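Local coordinates for tungstate ABC transporter, periplasmic tungstate-binding protein (PDB 3LR1) that probably captures tungstate in the periplasm and hands it to an ABC transporter in the membrane for uptake, at residues D54-F59 with P210-D215; K64-F69 with G200-N205; V23-F28 with V34-I39. All coordinates share one frame; numbering follows the deposited sequence.

Overall arrangement
All three contacts reach the same mixed sheet. Contact 3 comes first along the chain and closes within residues 23-39, joining helix 20-32 to strand 35-41. Contact 1 then opens at 54-59 and closes at 210-215, and both segments of contact 2 lie between those ends. The centres of contacts 1 and 2 are about 12 Å apart, and their strands 57-60 and 197-204 are antiparallel neighbours. Contact 1 lies about 14 Å from contact 3, centre to centre, while contacts 2 and 3 stand about 20 Å apart without touching. Contacts 1 and 2 join early and late chain parts, contact 3 a local helix and strand, all probably in one lobe of a periplasmic binding protein.

Contact 1. Residues D54-F59 with P210-D215; sequences DVDVVF and PHVKYD
Asp56 and Lys213 meet through one short, nearly straight hydrogen bond, in which the backbone N of Lys213 donates to OD1 of Asp56 over 2.8 Å at an N-H...O angle of 172°. The donor comes from above the carboxylate, 57° out of its plane. An aspartate suits this buried place because its short side chain reaches across with little freedom: with CG turned beside its own backbone N (chi1 -51°), OD1 also packs against CA of Val212 at 3.4 Å.

This is the tight part of the contact. OD2 belongs to it too, accepting hydrogen bonds from a water at 2.6 Å and from the backbone N of Lys8, so both carboxylate oxygens are held. CG2 of the branched Val212 packs on the carbonyl O of Val55 at 3.7 Å, and its apolar contact is with Val204 on strand 197-204.

The loose, open side is the lysine amine. The aliphatic start of Lys213 crosses the carboxylate at a slant, CG sitting 3.8 Å from OD2, before bends at chi2 and chi4 carry NZ away. NZ stays 5.1 Å from OD2, too far for a salt bridge; it reaches the same water by a weak bond of 3.3 Å and the backbone O of Arg6 by another weak one. A long, flexible lysine fits this partly exposed margin, where its positive charge probably still favours the carboxylate.

Lys213 is the centre of an inverse gamma turn and the N-cap residue of helix 214-224. The contact thus ties the start of a late helix to the entry of strand 57-60, which runs parallel to strand 6-12 and antiparallel to strand 197-204, consistent with a type II periplasmic binding protein.

Contact 2. Residues K64-F69 with G200-N205; sequences KLEDKF and GIMAVN
The ring of Phe69 and the carboxylate of Glu66, one helical turn apart, are the flat groups that meet strand 200-204. Met202, present as selenomethionine, reaches the ring at a slant, neither squarely over the face nor in line with the edge. Its selenium is 5.0 Å from the ring centroid, 66° off the ring normal, a Met-aromatic contact in which CD2 of Phe69 is the ring atom touched. The terminal CE lies 3.8 Å from that same CD2. A bend at the end of the chain (chi3 -74°) places this methyl group where it also meets CG of Glu66 at 4.0 Å. The long, flexible methionine side chain, here with selenium replacing sulfur, suits such a spot, since it can fill the angle between an aromatic ring and an aliphatic chain.

Gly200 comes to the OE2 end of Glu66 from above the carboxylate plane, its CA just 3.0 Å from OE2. With no CB, Gly200 lets OE2 come this close; a CB would lie toward the acid, in its way. The backbone N of Gly200 is near OE2 too, but at a poor angle for a hydrogen bond. The buried acid finds its polar partners in Ala62, whose N binds OE1, and in Arg78, whose NH2 forms a salt bridge with OE2, probably stabilising the negative charge.

Segments 64-69 and 200-204 run nearly parallel, their axes 10.0 Å apart and 18° from parallel; they belong to helix 63-71 and strand 197-204. Helix 43-51 also touches the Phe69 ring, through Leu47 and Glu51. Ile201 and Ala203 point away from helix 63-71 and are covered by helix 214-224, so the strand is sandwiched between helices.

Contact 3. Residues V23-F28 with V34-I39; sequences VLLPPF and VKVDVI
Phe28 packs its ring against Val34 and Val36 within a beta-alpha-beta unit: strand 6-12 leads, through the short helix 13-18, into helix 20-32, which returns to strand 35-41, parallel to the first. The helix and strand segments run roughly antiparallel, at 152°, with their axes 8.5 Å apart.

Beyond CB of Phe28, CG is anti to the backbone N (chi1 178°), which carries the ring toward the strand. CD2 comes first, meeting CG2 of Val36 at 3.7 Å. That methyl group stands at the ring's edge, near its plane, and the two side chains cross at about a right angle. Farther out, CE2 meets both methyl groups, lying 3.8 Å from CG2 of Val36 and as far from CG2 of Val34, which approaches at an oblique angle. Leu7 of strand 6-12 and Lys219 and Leu220 of helix 214-224 also touch this side chain, so a large, flat apolar group suits a place where several elements converge. Were Phe28 replaced by alanine, the CG2 methyls of Val34 and Val36 would probably lose the ring they pack on, and a gap would open between helix 20-32 and the sheet.

One turn back, Leu25 covers the next part of the strand. Pro26 and Pro27, having no N-H to give, leave the helix kinked, and Pro26 points away from the strand. Val34, Val36 and Val38 point toward the helix, while Lys35 and Asp37 turn the other way; beta-branched valines suit both the extended backbone and the apolar face. Val36 serves both helix residues, giving CG2 to Phe28 and CG1 to Leu25, whose CD1 lies 3.8 Å from it. The same CD1 comes closer still to Val38, reaching its CG2 at 3.5 Å.

Contact 1. Residues D54-F59 with P210-D215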
loop_
_atom_site.group_PDB
_atom_site.type_symbol
_atom_site.label_atom_id
_atom_site.label_comp_id
_atom_site.label_asym_id
_atom_site.label_seq_id
_atom_site.Cartn_x
_atom_site.Cartn_y
_atom_site.Cartn_z
ATOM N N ASP A 54 8.788 3.116 -18.655
ATOM C CA ASP A 54 8.576 4.562 -18.437
ATOM C C ASP A 54 8.940 4.981 -17.029
ATOM O O ASP A 54 8.901 6.171 -16.721
ATOM C CB ASP A 54 7.113 4.995 -18.772
ATOM C CG ASP A 54 6.869 5.124 -20.266
ATOM O OD1 ASP A 54 7.531 6.011 -20.869
ATOM O OD2 ASP A 54 6.067 4.369 -20.881
ATOM N N VAL A 55 9.227 4.002 -16.153
ATOM C CA VAL A 55 9.870 4.272 -14.883
ATOM C C VAL A 55 11.076 3.367 -14.691
ATOM O O VAL A 55 11.257 2.384 -15.419
ATOM C CB VAL A 55 8.903 4.083 -13.696
ATOM C CG1 VAL A 55 7.763 5.153 -13.775
ATOM C CG2 VAL A 55 8.332 2.603 -13.624
ATOM N N ASP A 56 11.917 3.699 -13.699
ATOM C CA ASP A 56 13.158 2.929 -13.431
ATOM C C ASP A 56 13.033 1.938 -12.232
ATOM O O ASP A 56 13.777 0.963 -12.120
ATOM C CB ASP A 56 14.265 3.945 -13.153
ATOM C CG ASP A 56 14.364 5.026 -14.214
ATOM O OD1 ASP A 56 14.717 4.659 -15.383
ATOM O OD2 ASP A 56 14.139 6.232 -13.868
ATOM N N VAL A 57 12.100 2.252 -11.325
ATOM C CA VAL A 57 11.845 1.473 -10.123
ATOM C C VAL A 57 10.358 1.373 -9.874
ATOM O O VAL A 57 9.621 2.321 -10.158
ATOM C CB VAL A 57 12.514 2.175 -8.928
ATOM C CG1 VAL A 57 12.291 1.394 -7.633
ATOM C CG2 VAL A 57 13.943 2.260 -9.115
ATOM N N VAL A 58 9.910 0.223 -9.357
ATOM C CA VAL A 58 8.544 0.020 -8.982
ATOM C C VAL A 58 8.513 -0.287 -7.512
ATOM O O VAL A 58 9.254 -1.154 -7.070
ATOM C CB VAL A 58 7.869 -1.125 -9.841
ATOM C CG1 VAL A 58 6.476 -1.412 -9.376
ATOM C CG2 VAL A 58 7.876 -0.757 -11.328
ATOM N N PHE A 59 7.600 0.353 -6.775
ATOM C CA PHE A 59 7.493 0.141 -5.310
ATOM C C PHE A 59 6.013 -0.034 -4.938
ATOM O O PHE A 59 5.234 0.941 -4.909
ATOM C CB PHE A 59 8.120 1.317 -4.573
ATOM C CG PHE A 59 8.026 1.247 -3.068
ATOM C CD1 PHE A 59 8.516 0.201 -2.379
ATOM C CD2 PHE A 59 7.456 2.252 -2.377
ATOM C CE1 PHE A 59 8.507 0.165 -0.975
ATOM C CE2 PHE A 59 7.428 2.237 -0.961
ATOM C CZ PHE A 59 7.948 1.172 -0.290
ATOM N N PRO A 210 16.990 -0.733 -22.314
ATOM C CA PRO A 210 18.366 -0.321 -21.971
ATOM C C PRO A 210 18.560 1.155 -21.472
ATOM O O PRO A 210 19.624 1.481 -20.928
ATOM C CB PRO A 210 19.179 -0.630 -23.248
ATOM C CG PRO A 210 18.172 -0.809 -24.332
ATOM C CD PRO A 210 16.819 -1.095 -23.728
ATOM N N HIS A 211 17.576 2.016 -21.672
ATOM C CA HIS A 211 17.679 3.410 -21.230
ATOM C C HIS A 211 17.211 3.643 -19.793
ATOM O O HIS A 211 17.309 4.735 -19.275
ATOM C CB HIS A 211 16.928 4.311 -22.186
ATOM C CG HIS A 211 17.358 4.119 -23.604
ATOM N ND1 HIS A 211 16.466 3.910 -24.634
ATOM C CD2 HIS A 211 18.597 3.985 -24.135
ATOM C CE1 HIS A 211 17.142 3.719 -25.757
ATOM N NE2 HIS A 211 18.435 3.732 -25.476
ATOM N N VAL A 212 16.713 2.611 -19.129
ATOM C CA VAL A 212 16.342 2.772 -17.752
ATOM C C VAL A 212 17.615 3.103 -16.881
ATOM O O VAL A 212 18.774 2.710 -17.246
ATOM C CB VAL A 212 15.687 1.478 -17.383
ATOM C CG1 VAL A 212 16.287 0.844 -16.262
ATOM C CG2 VAL A 212 14.116 1.570 -17.578
ATOM N N LYS A 213 17.409 3.823 -15.793
ATOM C CA LYS A 213 18.490 4.285 -14.876
ATOM C C LYS A 213 18.758 3.151 -13.845
ATOM O O LYS A 213 18.390 3.246 -12.674
ATOM C CB LYS A 213 18.045 5.567 -14.132
ATOM C CG LYS A 213 17.746 6.846 -15.011
ATOM C CD LYS A 213 18.909 7.820 -14.971
ATOM C CE LYS A 213 18.753 9.002 -15.957
ATOM N NZ LYS A 213 17.369 9.239 -16.331
ATOM N N TYR A 214 19.324 2.045 -14.295
ATOM C CA TYR A 214 19.384 0.822 -13.460
ATOM C C TYR A 214 20.367 0.949 -12.301
ATOM O O TYR A 214 20.122 0.498 -11.185
ATOM C CB TYR A 214 19.719 -0.398 -14.310
ATOM C CG TYR A 214 20.011 -1.638 -13.532
ATOM C CD1 TYR A 214 18.985 -2.477 -13.086
ATOM C CD2 TYR A 214 21.328 -1.986 -13.220
ATOM C CE1 TYR A 214 19.283 -3.656 -12.373
ATOM C CE2 TYR A 214 21.622 -3.163 -12.522
ATOM C CZ TYR A 214 20.591 -3.987 -12.114
ATOM O OH TYR A 214 20.863 -5.120 -11.382
ATOM N N ASP A 215 21.505 1.527 -12.602
ATOM C CA ASP A 215 22.555 1.640 -11.610
ATOM C C ASP A 215 22.033 2.548 -10.477
ATOM O O ASP A 215 22.188 2.233 -9.277
ATOM C CB ASP A 215 23.883 2.104 -12.280
ATOM C CG ASP A 215 24.455 1.058 -13.333
ATOM O OD1 ASP A 215 24.500 -0.165 -13.062
ATOM O OD2 ASP A 215 24.899 1.445 -14.440
HETATM O O HOH W 1 14.451 8.426 -15.147
#

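Contact 2. Residues K64-F69 with G200-N205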
loop_
_atom_site.group_PDB
_atom_site.type_symbol
_atom_site.label_atom_id
_atom_site.label_comp_id
_atom_site.label_asym_id
_atom_site.label_seq_id
_atom_site.Cartn_x
_atom_site.Cartn_y
_atom_site.Cartn_z
ATOM N N LYS A 64 1.375 -11.045 -5.513
ATOM C CA LYS A 64 1.202 -11.875 -6.706
ATOM C C LYS A 64 1.616 -11.134 -7.956
ATOM O O LYS A 64 2.156 -11.700 -8.904
ATOM C CB LYS A 64 -0.221 -12.379 -6.897
ATOM C CG LYS A 64 -0.913 -12.772 -5.653
ATOM C CD LYS A 64 -2.345 -13.339 -5.925
ATOM C CE LYS A 64 -2.830 -14.204 -4.720
ATOM N NZ LYS A 64 -3.628 -13.487 -3.685
ATOM N N LEU A 65 1.240 -9.879 -8.019
ATOM C CA LEU A 65 1.544 -9.082 -9.191
ATOM C C LEU A 65 3.049 -8.777 -9.295
ATOM O O LEU A 65 3.617 -8.766 -10.376
ATOM C CB LEU A 65 0.739 -7.799 -9.140
ATOM C CG LEU A 65 -0.755 -7.980 -9.289
ATOM C CD1 LEU A 65 -1.384 -6.583 -9.277
ATOM C CD2 LEU A 65 -1.113 -8.815 -10.594
ATOM N N GLU A 66 3.703 -8.574 -8.175
ATOM C CA GLU A 66 5.145 -8.341 -8.133
ATOM C C GLU A 66 5.856 -9.605 -8.630
ATOM O O GLU A 66 6.795 -9.521 -9.405
ATOM C CB GLU A 66 5.598 -8.051 -6.711
ATOM C CG GLU A 66 5.126 -6.712 -6.090
ATOM C CD GLU A 66 5.340 -6.694 -4.566
ATOM O OE1 GLU A 66 4.402 -6.460 -3.780
ATOM O OE2 GLU A 66 6.463 -6.928 -4.143
ATOM N N ASP A 67 5.417 -10.781 -8.153
ATOM C CA ASP A 67 6.008 -12.038 -8.611
ATOM C C ASP A 67 5.921 -12.210 -10.101
ATOM O O ASP A 67 6.873 -12.681 -10.733
ATOM C CB ASP A 67 5.397 -13.240 -7.889
ATOM C CG ASP A 67 5.846 -13.347 -6.415
ATOM O OD1 ASP A 67 6.779 -12.656 -5.914
ATOM O OD2 ASP A 67 5.240 -14.134 -5.715
ATOM N N LYS A 68 4.768 -11.866 -10.669
ATOM C CA LYS A 68 4.563 -11.959 -12.102
ATOM C C LYS A 68 5.472 -11.008 -12.857
ATOM O O LYS A 68 5.975 -11.332 -13.875
ATOM C CB LYS A 68 3.081 -11.708 -12.476
ATOM C CG LYS A 68 2.794 -11.956 -13.932
ATOM C CD LYS A 68 1.318 -11.917 -14.312
ATOM C CE LYS A 68 1.142 -12.119 -15.801
ATOM N NZ LYS A 68 1.606 -10.976 -16.608
ATOM N N PHE A 69 5.653 -9.809 -12.335
ATOM C CA PHE A 69 6.494 -8.776 -12.945
ATOM C C PHE A 69 7.939 -9.246 -13.041
ATOM O O PHE A 69 8.619 -9.014 -14.046
ATOM C CB PHE A 69 6.349 -7.507 -12.113
ATOM C CG PHE A 69 6.944 -6.257 -12.718
ATOM C CD1 PHE A 69 6.270 -5.554 -13.670
ATOM C CD2 PHE A 69 8.134 -5.767 -12.283
ATOM C CE1 PHE A 69 6.831 -4.349 -14.218
ATOM C CE2 PHE A 69 8.716 -4.600 -12.806
ATOM C CZ PHE A 69 8.051 -3.898 -13.759
ATOM N N GLY A 200 7.234 -4.609 -1.958
ATOM C CA GLY A 200 8.346 -4.913 -2.843
ATOM C C GLY A 200 8.874 -3.699 -3.620
ATOM O O GLY A 200 8.108 -2.895 -4.129
ATOM N N ILE A 201 10.190 -3.560 -3.655
ATOM C CA ILE A 201 10.881 -2.545 -4.416
ATOM C C ILE A 201 11.729 -3.297 -5.449
ATOM O O ILE A 201 12.399 -4.269 -5.099
ATOM C CB ILE A 201 11.689 -1.542 -3.515
ATOM C CG1 ILE A 201 12.078 -0.326 -4.363
ATOM C CG2 ILE A 201 12.917 -2.207 -2.812
ATOM C CD1 ILE A 201 12.590 0.893 -3.538
HETATM N N MSE A 202 11.638 -2.887 -6.722
HETATM C CA MSE A 202 12.209 -3.662 -7.853
HETATM C C MSE A 202 12.738 -2.680 -8.870
HETATM O O MSE A 202 12.155 -1.614 -9.054
HETATM C CB MSE A 202 11.148 -4.535 -8.535
HETATM C CG MSE A 202 10.425 -5.449 -7.654
HETATM SE SE MSE A 202 8.887 -6.202 -8.533
HETATM C CE MSE A 202 7.535 -4.829 -8.652
ATOM N N ALA A 203 13.839 -3.041 -9.508
ATOM C CA ALA A 203 14.431 -2.287 -10.596
ATOM C C ALA A 203 13.863 -2.823 -11.906
ATOM O O ALA A 203 13.704 -4.069 -12.079
ATOM C CB ALA A 203 15.956 -2.387 -10.544
ATOM N N VAL A 204 13.538 -1.890 -12.817
ATOM C CA VAL A 204 13.084 -2.192 -14.163
ATOM C C VAL A 204 14.313 -2.724 -14.919
ATOM O O VAL A 204 15.426 -2.147 -14.835
ATOM C CB VAL A 204 12.493 -0.975 -14.860
ATOM C CG1 VAL A 204 12.166 -1.294 -16.324
ATOM C CG2 VAL A 204 11.204 -0.551 -14.123
ATOM N N ASN A 205 14.124 -3.833 -15.608
ATOM C CA ASN A 205 15.248 -4.596 -16.200
ATOM C C ASN A 205 15.860 -3.908 -17.419
ATOM O O ASN A 205 15.215 -3.784 -18.441
ATOM C CB ASN A 205 14.740 -5.980 -16.565
ATOM C CG ASN A 205 15.811 -6.894 -17.005
ATOM O OD1 ASN A 205 16.965 -6.499 -17.120
ATOM N ND2 ASN A 205 15.442 -8.124 -17.303
#

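Contact 3. Residues V23-F28 with V34-I39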
loop_
_atom_site.group_PDB
_atom_site.type_symbol
_atom_site.label_atom_id
_atom_site.label_comp_id
_atom_site.label_asym_id
_atom_site.label_seq_id
_atom_site.Cartn_x
_atom_site.Cartn_y
_atom_site.Cartn_z
ATOM N N VAL A 23 10.021 11.691 3.667
ATOM C CA VAL A 23 11.082 11.575 4.656
ATOM C C VAL A 23 12.200 10.597 4.184
ATOM O O VAL A 23 13.381 10.845 4.370
ATOM C CB VAL A 23 10.460 11.123 5.995
ATOM C CG1 VAL A 23 11.515 10.946 7.038
ATOM C CG2 VAL A 23 9.394 12.183 6.492
ATOM N N LEU A 24 11.825 9.519 3.503
ATOM C CA LEU A 24 12.771 8.505 3.071
ATOM C C LEU A 24 13.677 8.977 1.930
ATOM O O LEU A 24 14.873 8.620 1.898
ATOM C CB LEU A 24 12.001 7.238 2.628
ATOM C CG LEU A 24 12.794 5.989 2.264
ATOM C CD1 LEU A 24 13.676 5.460 3.410
ATOM C CD2 LEU A 24 11.825 4.926 1.833
ATOM N N LEU A 25 13.129 9.710 0.956
ATOM C CA LEU A 25 13.888 10.037 -0.237
ATOM C C LEU A 25 14.967 11.165 -0.138
ATOM O O LEU A 25 15.987 11.068 -0.774
ATOM C CB LEU A 25 12.953 10.272 -1.445
ATOM C CG LEU A 25 12.063 9.085 -1.830
ATOM C CD1 LEU A 25 10.998 9.493 -2.982
ATOM C CD2 LEU A 25 12.921 7.925 -2.261
ATOM N N PRO A 26 14.736 12.244 0.615
ATOM C CA PRO A 26 15.743 13.316 0.589
ATOM C C PRO A 26 17.204 12.978 0.908
ATOM O O PRO A 26 18.119 13.490 0.205
ATOM C CB PRO A 26 15.158 14.370 1.500
ATOM C CG PRO A 26 13.656 14.222 1.303
ATOM C CD PRO A 26 13.485 12.691 1.257
ATOM N N PRO A 27 17.464 12.134 1.911
ATOM C CA PRO A 27 18.870 11.764 2.093
ATOM C C PRO A 27 19.488 11.064 0.911
ATOM O O PRO A 27 20.638 11.303 0.623
ATOM C CB PRO A 27 18.830 10.832 3.271
ATOM C CG PRO A 27 17.479 11.176 3.965
ATOM C CD PRO A 27 16.575 11.432 2.869
ATOM N N PHE A 28 18.721 10.217 0.217
ATOM C CA PHE A 28 19.177 9.581 -1.042
ATOM C C PHE A 28 19.401 10.623 -2.121
ATOM O O PHE A 28 20.418 10.578 -2.844
ATOM C CB PHE A 28 18.177 8.535 -1.503
ATOM C CG PHE A 28 18.527 7.872 -2.788
ATOM C CD1 PHE A 28 19.459 6.869 -2.784
ATOM C CD2 PHE A 28 17.993 8.336 -4.023
ATOM C CE1 PHE A 28 19.873 6.267 -3.999
ATOM C CE2 PHE A 28 18.330 7.739 -5.240
ATOM C CZ PHE A 28 19.271 6.708 -5.248
ATOM N N VAL A 34 20.487 13.705 -7.108
ATOM C CA VAL A 34 19.407 13.285 -8.018
ATOM C C VAL A 34 18.073 13.686 -7.455
ATOM O O VAL A 34 17.933 13.963 -6.265
ATOM C CB VAL A 34 19.403 11.799 -8.269
ATOM C CG1 VAL A 34 20.758 11.373 -8.854
ATOM C CG2 VAL A 34 19.156 11.054 -6.977
ATOM N N LYS A 35 17.084 13.664 -8.318
ATOM C CA LYS A 35 15.714 13.857 -7.907
ATOM C C LYS A 35 15.007 12.519 -8.141
ATOM O O LYS A 35 15.190 11.918 -9.202
ATOM C CB LYS A 35 15.033 14.887 -8.824
ATOM C CG LYS A 35 15.505 16.305 -8.703
ATOM C CD LYS A 35 15.303 16.843 -7.318
ATOM C CE LYS A 35 15.107 18.453 -7.398
ATOM N NZ LYS A 35 16.006 19.071 -8.453
ATOM N N VAL A 36 14.198 12.075 -7.186
ATOM C CA VAL A 36 13.375 10.885 -7.365
ATOM C C VAL A 36 11.964 11.389 -7.572
ATOM O O VAL A 36 11.343 11.948 -6.621
ATOM C CB VAL A 36 13.469 9.902 -6.171
ATOM C CG1 VAL A 36 12.548 8.661 -6.357
ATOM C CG2 VAL A 36 15.000 9.505 -5.896
ATOM N N ASP A 37 11.453 11.214 -8.808
ATOM C CA ASP A 37 10.060 11.515 -9.139
ATOM C C ASP A 37 9.173 10.343 -8.709
ATOM O O ASP A 37 9.399 9.173 -9.141
ATOM C CB ASP A 37 9.859 11.668 -10.634
ATOM C CG ASP A 37 10.544 12.842 -11.224
ATOM O OD1 ASP A 37 11.054 13.735 -10.536
ATOM O OD2 ASP A 37 10.491 12.862 -12.469
ATOM N N VAL A 38 8.183 10.654 -7.884
ATOM C CA VAL A 38 7.227 9.690 -7.415
ATOM C C VAL A 38 5.965 9.794 -8.284
ATOM O O VAL A 38 5.289 10.827 -8.313
ATOM C CB VAL A 38 6.887 9.934 -5.915
ATOM C CG1 VAL A 38 5.829 8.999 -5.431
ATOM C CG2 VAL A 38 8.135 9.860 -5.038
ATOM N N ILE A 39 5.641 8.703 -8.955
ATOM C CA ILE A 39 4.479 8.591 -9.897
ATOM C C ILE A 39 3.500 7.632 -9.212
ATOM O O ILE A 39 3.674 6.411 -9.242
ATOM C CB ILE A 39 4.909 8.091 -11.288
ATOM C CG1 ILE A 39 5.873 9.149 -11.901
ATOM C CG2 ILE A 39 3.666 7.790 -12.179
ATOM C CD1 ILE A 39 6.623 8.687 -13.168
#